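Local coordinates for protein luciferase-like monooxygenase (Streptomyces bottropensis, PDB 7BIP) that is probably a monooxygenase of the luciferase-like family, acting with molecular oxygen in the biosynthesis of the polyketide rishirilide, at residues A142-V147 against L161-Q166. Numbering follows the deposited sequence.
Sequences AEEDVV and LPRTWQ. With CA (calcium ion), chain C.
R163 reaches across to the 142-147 segment with one terminal nitrogen, NH1, which serves two acceptors at once. One is the backbone oxygen of E143, 3.0 Å from R163 NH1 in a weak hydrogen bond. E144 OE2, also 3.0 Å from R163 NH1, is the other; this bond is weak too, with an N-H...O angle of 128°, but part of a salt bridge. The carboxylate does not lie flat against the guanidinium: their planes are 75° apart, and E144 CG sits over one guanidinium face, 3.7 Å from R163 NH1. A bend at chi2 (90°) turns the carboxylate of E144 to the calcium ion, which it chelates through OE1 (2.4 Å) and OE2 (2.5 Å). OE2 is thus shared between the calcium ion and the guanidinium, two cationic partners that would probably both stabilise the carboxylate's negative charge. Water 1, another calcium ligand, donates to A142 O. R163 NH2 is hydrogen-bonded to the backbone oxygens of M160 and L140, which helps to fix the rotation of the guanidinium. A lysine in place of R163 would probably be unable to serve all these acceptors with its single terminal nitrogen, leaving E144 OE2 without its arginine mate or the carbonyls of M160 and L140 without their donor. The contact lies at the surface, joining the turn between helix 126-142 and the hairpin of strands 146-149 and 154-158 to the loop leading from that hairpin to strand 171-175 of the TIM barrel.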
loop_
_atom_site.group_PDB
_atom_site.type_symbol
_atom_site.label_atom_id
_atom_site.label_comp_id
_atom_site.label_asym_id
_atom_site.label_seq_id
_atom_site.Cartn_x
_atom_site.Cartn_y
_atom_site.Cartn_z
ATOM N N ALA A 142 -16.555 -1.603 -11.379
ATOM C CA ALA A 142 -17.334 -1.338 -12.578
ATOM C C ALA A 142 -18.715 -0.775 -12.291
ATOM O O ALA A 142 -19.307 -0.152 -13.184
ATOM C CB ALA A 142 -17.501 -2.624 -13.396
ATOM N N GLU A 143 -19.239 -0.985 -11.086
ATOM C CA GLU A 143 -20.640 -0.721 -10.784
ATOM C C GLU A 143 -20.774 0.086 -9.494
ATOM O O GLU A 143 -19.824 0.252 -8.726
ATOM C CB GLU A 143 -21.447 -2.028 -10.637
ATOM C CG GLU A 143 -21.317 -3.010 -11.800
ATOM C CD GLU A 143 -21.940 -2.500 -13.083
ATOM O OE1 GLU A 143 -21.489 -2.924 -14.170
ATOM O OE2 GLU A 143 -22.881 -1.679 -13.008
ATOM N N GLU A 144 -21.992 0.572 -9.272
ATOM C CA GLU A 144 -22.368 1.310 -8.080
ATOM C C GLU A 144 -23.587 0.640 -7.463
ATOM O O GLU A 144 -24.268 -0.153 -8.117
ATOM C CB GLU A 144 -22.668 2.777 -8.404
ATOM C CG GLU A 144 -21.505 3.488 -9.070
ATOM C CD GLU A 144 -21.523 3.398 -10.591
ATOM O OE1 GLU A 144 -22.617 3.267 -11.191
ATOM O OE2 GLU A 144 -20.426 3.473 -11.185
ATOM N N ASP A 145 -23.869 0.976 -6.202
ATOM C CA ASP A 145 -24.944 0.317 -5.442
ATOM C C ASP A 145 -24.774 -1.199 -5.491
ATOM O O ASP A 145 -25.731 -1.958 -5.679
ATOM C CB ASP A 145 -26.333 0.717 -5.958
ATOM C CG ASP A 145 -26.868 1.985 -5.312
ATOM O OD1 ASP A 145 -26.362 2.387 -4.244
ATOM O OD2 ASP A 145 -27.817 2.574 -5.877
ATOM N N VAL A 146 -23.526 -1.646 -5.365
ATOM C CA VAL A 146 -23.218 -3.057 -5.528
ATOM C C VAL A 146 -23.783 -3.845 -4.356
ATOM O O VAL A 146 -23.502 -3.542 -3.188
ATOM C CB VAL A 146 -21.700 -3.260 -5.642
ATOM C CG1 VAL A 146 -21.350 -4.759 -5.681
ATOM C CG2 VAL A 146 -21.176 -2.550 -6.888
ATOM N N VAL A 147 -24.580 -4.859 -4.665
ATOM C CA VAL A 147 -25.074 -5.798 -3.669
ATOM C C VAL A 147 -24.387 -7.122 -3.948
ATOM O O VAL A 147 -24.644 -7.763 -4.973
ATOM C CB VAL A 147 -26.597 -5.932 -3.702
ATOM C CG1 VAL A 147 -27.024 -6.884 -2.612
ATOM C CG2 VAL A 147 -27.229 -4.554 -3.484
ATOM N N LEU A 161 -15.096 3.887 -3.194
ATOM C CA LEU A 161 -14.254 5.011 -3.550
ATOM C C LEU A 161 -12.805 4.669 -3.242
ATOM O O LEU A 161 -12.528 3.780 -2.428
ATOM C CB LEU A 161 -14.663 6.273 -2.772
ATOM C CG LEU A 161 -16.048 6.838 -3.095
ATOM C CD1 LEU A 161 -16.347 7.984 -2.132
ATOM C CD2 LEU A 161 -16.145 7.309 -4.541
ATOM N N PRO A 162 -11.849 5.313 -3.912
ATOM C CA PRO A 162 -12.071 6.178 -5.069
ATOM C C PRO A 162 -12.491 5.339 -6.271
ATOM O O PRO A 162 -12.205 4.136 -6.327
ATOM C CB PRO A 162 -10.701 6.815 -5.294
ATOM C CG PRO A 162 -9.714 5.727 -4.819
ATOM C CD PRO A 162 -10.414 5.062 -3.656
ATOM N N ARG A 163 -13.206 5.939 -7.210
ATOM C CA ARG A 163 -13.404 5.249 -8.470
ATOM C C ARG A 163 -12.065 5.118 -9.181
ATOM O O ARG A 163 -11.148 5.905 -8.956
ATOM C CB ARG A 163 -14.412 5.996 -9.335
ATOM C CG ARG A 163 -15.688 6.393 -8.574
ATOM C CD ARG A 163 -16.411 5.196 -7.958
ATOM N NE ARG A 163 -17.108 4.393 -8.960
ATOM C CZ ARG A 163 -17.354 3.093 -8.832
ATOM N NH1 ARG A 163 -18.002 2.428 -9.786
ATOM N NH2 ARG A 163 -16.939 2.451 -7.752
ATOM N N THR A 164 -11.944 4.101 -10.030
ATOM C CA THR A 164 -10.668 3.921 -10.713
ATOM C C THR A 164 -10.426 5.032 -11.742
ATOM O O THR A 164 -11.338 5.753 -12.173
ATOM C CB THR A 164 -10.601 2.549 -11.393
ATOM O OG1 THR A 164 -11.662 2.433 -12.348
ATOM C CG2 THR A 164 -10.738 1.433 -10.355
ATOM N N TRP A 165 -9.156 5.183 -12.108
ATOM C CA TRP A 165 -8.771 6.093 -13.177
ATOM C C TRP A 165 -9.128 5.498 -14.531
ATOM O O TRP A 165 -9.776 6.150 -15.363
ATOM C CB TRP A 165 -7.269 6.357 -13.070
ATOM C CG TRP A 165 -6.650 7.189 -14.162
ATOM C CD1 TRP A 165 -6.521 6.858 -15.491
ATOM C CD2 TRP A 165 -6.025 8.466 -14.008
ATOM N NE1 TRP A 165 -5.869 7.860 -16.161
ATOM C CE2 TRP A 165 -5.551 8.856 -15.272
ATOM C CE3 TRP A 165 -5.822 9.317 -12.919
ATOM C CZ2 TRP A 165 -4.893 10.075 -15.483
ATOM C CZ3 TRP A 165 -5.173 10.520 -13.121
ATOM C CH2 TRP A 165 -4.708 10.888 -14.394
ATOM N N GLN A 166 -8.734 4.252 -14.756
ATOM C CA GLN A 166 -8.984 3.599 -16.034
ATOM C C GLN A 166 -10.445 3.183 -16.164
ATOM O O GLN A 166 -11.137 2.945 -15.176
ATOM C CB GLN A 166 -8.079 2.375 -16.184
ATOM C CG GLN A 166 -6.603 2.739 -16.224
ATOM C CD GLN A 166 -5.723 1.516 -16.305
ATOM O OE1 GLN A 166 -5.577 0.918 -17.374
ATOM N NE2 GLN A 166 -5.136 1.130 -15.180
HETATM CA CA CA C . -21.621 3.745 -13.343
HETATM O O HOH W 1 -21.290 1.482 -13.965
HETATM O O HOH W 2 -18.629 0.074 -6.092
HETATM O O HOH W 3 -23.972 3.526 -13.812
#